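PDB 3OHE: histidine triad (HIT) protein from Marinobacter aquaeolei, which probably acts on nucleotide conjugates as a hydrolase or transferase, as histidine triad family members do, and binds calcium ions. Local coordinates for residues F3-E7 / R8-D12; L16-R20 / L21-L25. One frame throughout, in Å; residues are numbered along the deposited sequence.

Contact 1: residues F3-E7 / R8-D12. With CA (calcium ion), chain C.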
# COMPACT_ATOMS: atom_id res chain seq x y z
N PHE A 3 7.93 18.01 13.23
CA PHE A 3 7.08 16.82 13.18
C PHE A 3 6.45 16.56 14.55
O PHE A 3 7.14 16.63 15.58
CB PHE A 3 7.88 15.59 12.73
CG PHE A 3 7.10 14.31 12.83
CD1 PHE A 3 6.18 14.01 11.86
CD2 PHE A 3 7.27 13.47 13.90
CE1 PHE A 3 5.44 12.84 11.93
CE2 PHE A 3 6.52 12.29 13.98
CZ PHE A 3 5.63 12.00 12.99
N GLN A 4 5.18 16.23 14.56
CA GLN A 4 4.49 15.79 15.76
C GLN A 4 3.57 14.65 15.42
O GLN A 4 2.71 14.77 14.54
CB GLN A 4 3.70 16.95 16.37
CG GLN A 4 3.07 16.60 17.70
CD GLN A 4 2.36 17.78 18.28
OE1 GLN A 4 2.99 18.67 18.90
NE2 GLN A 4 1.06 17.87 17.98
N LEU A 5 3.74 13.52 16.08
CA LEU A 5 2.91 12.35 15.78
C LEU A 5 1.43 12.70 15.99
O LEU A 5 1.05 13.30 17.01
CB LEU A 5 3.29 11.18 16.70
CG LEU A 5 2.58 9.86 16.41
CD1 LEU A 5 2.96 9.28 15.05
CD2 LEU A 5 2.93 8.82 17.50
N HIS A 6 0.58 12.33 15.04
CA HIS A 6 -0.85 12.58 15.11
C HIS A 6 -1.46 11.87 16.30
O HIS A 6 -1.13 10.71 16.56
CB HIS A 6 -1.50 12.15 13.79
CG HIS A 6 -2.90 12.60 13.62
ND1 HIS A 6 -3.96 12.01 14.27
CD2 HIS A 6 -3.43 13.58 12.84
CE1 HIS A 6 -5.08 12.59 13.89
NE2 HIS A 6 -4.79 13.53 13.01
N GLU A 7 -2.36 12.54 17.02
CA GLU A 7 -2.95 12.00 18.23
C GLU A 7 -3.66 10.68 18.01
O GLU A 7 -3.65 9.82 18.90
CB GLU A 7 -3.92 13.01 18.86
CG GLU A 7 -5.16 13.32 18.03
CD GLU A 7 -6.35 12.34 18.14
OE1 GLU A 7 -6.47 11.57 19.14
OE2 GLU A 7 -7.20 12.36 17.20
N ARG A 8 -4.28 10.48 16.85
CA ARG A 8 -5.00 9.21 16.60
C ARG A 8 -4.01 8.05 16.46
O ARG A 8 -4.23 6.95 16.93
CB ARG A 8 -5.91 9.32 15.38
CG ARG A 8 -6.66 8.07 15.02
CD ARG A 8 -7.69 7.56 16.00
NE ARG A 8 -8.34 6.37 15.42
CZ ARG A 8 -9.26 6.38 14.43
NH1 ARG A 8 -9.69 7.52 13.89
NH2 ARG A 8 -9.76 5.23 13.99
N LEU A 9 -2.89 8.31 15.78
CA LEU A 9 -1.83 7.29 15.67
C LEU A 9 -1.26 6.97 17.05
O LEU A 9 -1.10 5.80 17.38
CB LEU A 9 -0.73 7.74 14.71
CG LEU A 9 -1.13 7.80 13.24
CD1 LEU A 9 -0.02 8.39 12.37
CD2 LEU A 9 -1.60 6.45 12.72
N ALA A 10 -1.01 8.00 17.86
CA ALA A 10 -0.54 7.77 19.22
C ALA A 10 -1.51 6.94 20.04
O ALA A 10 -1.11 5.98 20.73
CB ALA A 10 -0.27 9.12 19.89
N ALA A 11 -2.79 7.26 19.95
CA ALA A 11 -3.83 6.56 20.71
C ALA A 11 -3.99 5.08 20.32
O ALA A 11 -4.29 4.23 21.16
CB ALA A 11 -5.16 7.28 20.57
N ASP A 12 -3.78 4.78 19.04
CA ASP A 12 -4.11 3.47 18.46
C ASP A 12 -2.92 2.52 18.46
O ASP A 12 -3.07 1.37 18.01
CB ASP A 12 -4.61 3.64 17.01
CG ASP A 12 -6.02 4.17 16.91
OD1 ASP A 12 -6.71 4.28 17.94
OD2 ASP A 12 -6.43 4.45 15.74
CA CA C . 0.75 5.19 22.07
O HOH W 1 2.48 5.17 20.05
O HOH W 2 -0.06 6.95 23.41
O HOH W 3 1.30 3.52 23.92

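Contact 2: residues L16-R20 / L21-L25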
# COMPACT_ATOMS: atom_id res chain seq x y z
N LEU A 16 7.30 0.98 19.18
CA LEU A 16 8.29 -0.09 19.14
C LEU A 16 9.72 0.43 19.10
O LEU A 16 10.64 -0.21 19.66
CB LEU A 16 8.06 -0.97 17.93
CG LEU A 16 6.76 -1.76 17.93
CD1 LEU A 16 6.43 -2.25 16.50
CD2 LEU A 16 6.86 -2.95 18.91
N GLY A 17 9.95 1.55 18.42
CA GLY A 17 11.30 2.07 18.24
C GLY A 17 11.32 3.10 17.14
O GLY A 17 10.26 3.65 16.76
N GLU A 18 12.52 3.37 16.66
CA GLU A 18 12.76 4.41 15.66
C GLU A 18 13.69 3.87 14.58
O GLU A 18 14.78 3.38 14.90
CB GLU A 18 13.47 5.62 16.30
CG GLU A 18 12.70 6.25 17.42
CD GLU A 18 13.45 7.33 18.19
OE1 GLU A 18 14.69 7.39 18.10
OE2 GLU A 18 12.74 8.10 18.88
N SER A 19 13.29 4.03 13.34
CA SER A 19 14.23 3.84 12.23
C SER A 19 14.91 5.19 11.95
O SER A 19 14.61 6.20 12.59
CB SER A 19 13.49 3.36 11.01
OG SER A 19 12.56 4.32 10.57
N ARG A 20 15.78 5.22 10.95
CA ARG A 20 16.45 6.46 10.59
C ARG A 20 15.43 7.54 10.24
O ARG A 20 15.54 8.68 10.71
CB ARG A 20 17.42 6.23 9.44
CG ARG A 20 18.43 7.38 9.27
CD ARG A 20 19.49 7.10 8.23
NE ARG A 20 20.28 5.93 8.65
CZ ARG A 20 21.26 5.41 7.94
NH1 ARG A 20 21.58 5.93 6.76
NH2 ARG A 20 21.89 4.32 8.39
N LEU A 21 14.39 7.18 9.48
CA LEU A 21 13.40 8.16 9.05
C LEU A 21 12.08 8.17 9.84
O LEU A 21 11.40 9.20 9.85
CB LEU A 21 13.09 7.89 7.55
CG LEU A 21 12.05 8.78 6.86
CD1 LEU A 21 12.53 10.22 6.82
CD2 LEU A 21 11.77 8.24 5.45
N CYS A 22 11.72 7.05 10.46
CA CYS A 22 10.34 6.83 10.90
C CYS A 22 10.20 6.46 12.36
O CYS A 22 11.04 5.76 12.96
CB CYS A 22 9.68 5.69 10.12
SG CYS A 22 9.61 5.93 8.32
N ASP A 23 9.06 6.85 12.94
CA ASP A 23 8.60 6.17 14.14
C ASP A 23 8.02 4.83 13.75
O ASP A 23 7.27 4.71 12.77
CB ASP A 23 7.55 7.03 14.87
CG ASP A 23 8.15 8.21 15.64
OD1 ASP A 23 9.40 8.32 15.78
OD2 ASP A 23 7.35 9.06 16.14
N VAL A 24 8.35 3.81 14.54
CA VAL A 24 7.92 2.44 14.27
C VAL A 24 6.92 2.08 15.34
O VAL A 24 7.27 2.02 16.54
CB VAL A 24 9.10 1.45 14.25
CG1 VAL A 24 8.61 0.06 13.78
CG2 VAL A 24 10.21 1.96 13.35
N LEU A 25 5.65 1.89 14.93
CA LEU A 25 4.53 1.75 15.84
C LEU A 25 3.87 0.40 15.67
O LEU A 25 3.67 -0.06 14.57
CB LEU A 25 3.53 2.88 15.58
CG LEU A 25 4.06 4.32 15.59
CD1 LEU A 25 2.89 5.27 15.32
CD2 LEU A 25 4.81 4.66 16.93
O HOH W 4 10.57 9.43 17.93

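Contact 1: residues F3-E7 / R8-D12
His-6 stands at the N-cap of helix 7-12, and its ring takes a backbone N-H of the first turn. From CB, which lies 4.3 Å from Leu-9 CD1, the side chain leaves with CG anti to the backbone N (chi1 -168°), beside its own carbonyl carbon; this turns the ring along the start of the helix. ND1 accepts from Arg-8 N at 3.0 Å, with Arg-8 N 17° out of the ring plane. ND1 also lies close to Arg-8 CB, and CE1 comes 3.7 Å from the same carbon, while Arg-8 CA sits in plane at the ring edge. His-6 O meanwhile receives Ala-10 N at 3.0 Å, so one residue grips the helix start through both ring and backbone. Replacing His-6 with alanine would probably leave Arg-8 N without its capping acceptor and open a gap beside Arg-8 CB. Leu-5 forks against the helix: CD1 meets Leu-9 CB at 4.0 Å, the two side chains crossing at about a right angle, while CD2 lies against Ala-10 CB. Arg-8 NE reaches one turn along to Asp-12 OD2, a salt bridge of 2.7 Å met on the syn side of the carboxylate. Ala-10 O binds a calcium ion at 2.4 Å, which three waters and Thr-13 O also coordinate. Gln-89 holds the lead-in through His-6 N and Gln-4 O, and the side chains of Leu-5 and Leu-9 settle on Val-38 of strand 34-39.

Contact 2: residues L16-R20 / L21-L25
Leu-16 and Gly-17 both turn their N-H groups to Val-24 O, a classic beta bulge partway along a tight hairpin. The bond from Leu-16 N is 2.8 Å long and lies in the carbonyl plane; that from Gly-17 N, at 3.3 Å, is weak. Val-24 N returns a bond to Gly-17 O, and Val-24 CG2 packs 3.7 Å from Ser-19 N, while CG1 meets Leu-16 CD1 at 4.2 Å. Strands 13-18 and 22-27 thus run antiparallel, the first two strands of the HIT-domain sheet, with helix 119-135 covering Leu-16 and Val-24. At the turn, Ser-19 pairs twice with Cys-22: its N donates to Cys-22 O, and its OG, set between the backbone N and carbonyl carbon (chi1 63°), accepts from Cys-22 N at 2.9 Å. That hydroxyl also hydrogen-bonds Glu-61 OE1, and OE2 of the same carboxylate takes Leu-21 N, tying the turn to helix 52-72. On the sheet face of Glu-18 and Asp-23, a non-hydrogen-bonded pair, two acids come close: Glu-18 OE2 and Asp-23 OD1 are 4.6 Å apart. A water donates to both oxygens, and salt bridges from Lys-15 to Glu-18 and from Arg-40 to Asp-23 probably offset the repulsion.

In the fold
Contact 1 closes before contact 2 opens: helix 7-12 runs directly into strand 13-18, which turns back as strand 22-27. The centres of contacts 1 and 2 are about 13 Å apart, yet the two touch, Leu-5 CD1 lying 4.0 Å from Leu-25 CD1 and Phe-3 reaching Asp-23. Residues 3-12 thus pack against the sheet whose edge strand within the chain, 13-18, belongs to contact 2, and both contacts lean on strand 34-39. Contact 1 lies at the surface; contact 2 is partly buried, nearer the centre of the chain and bound to helices 52-72 and 119-135. The calcium ion held by Ala-10 and Thr-13 sits where the helix hands over to the hairpin.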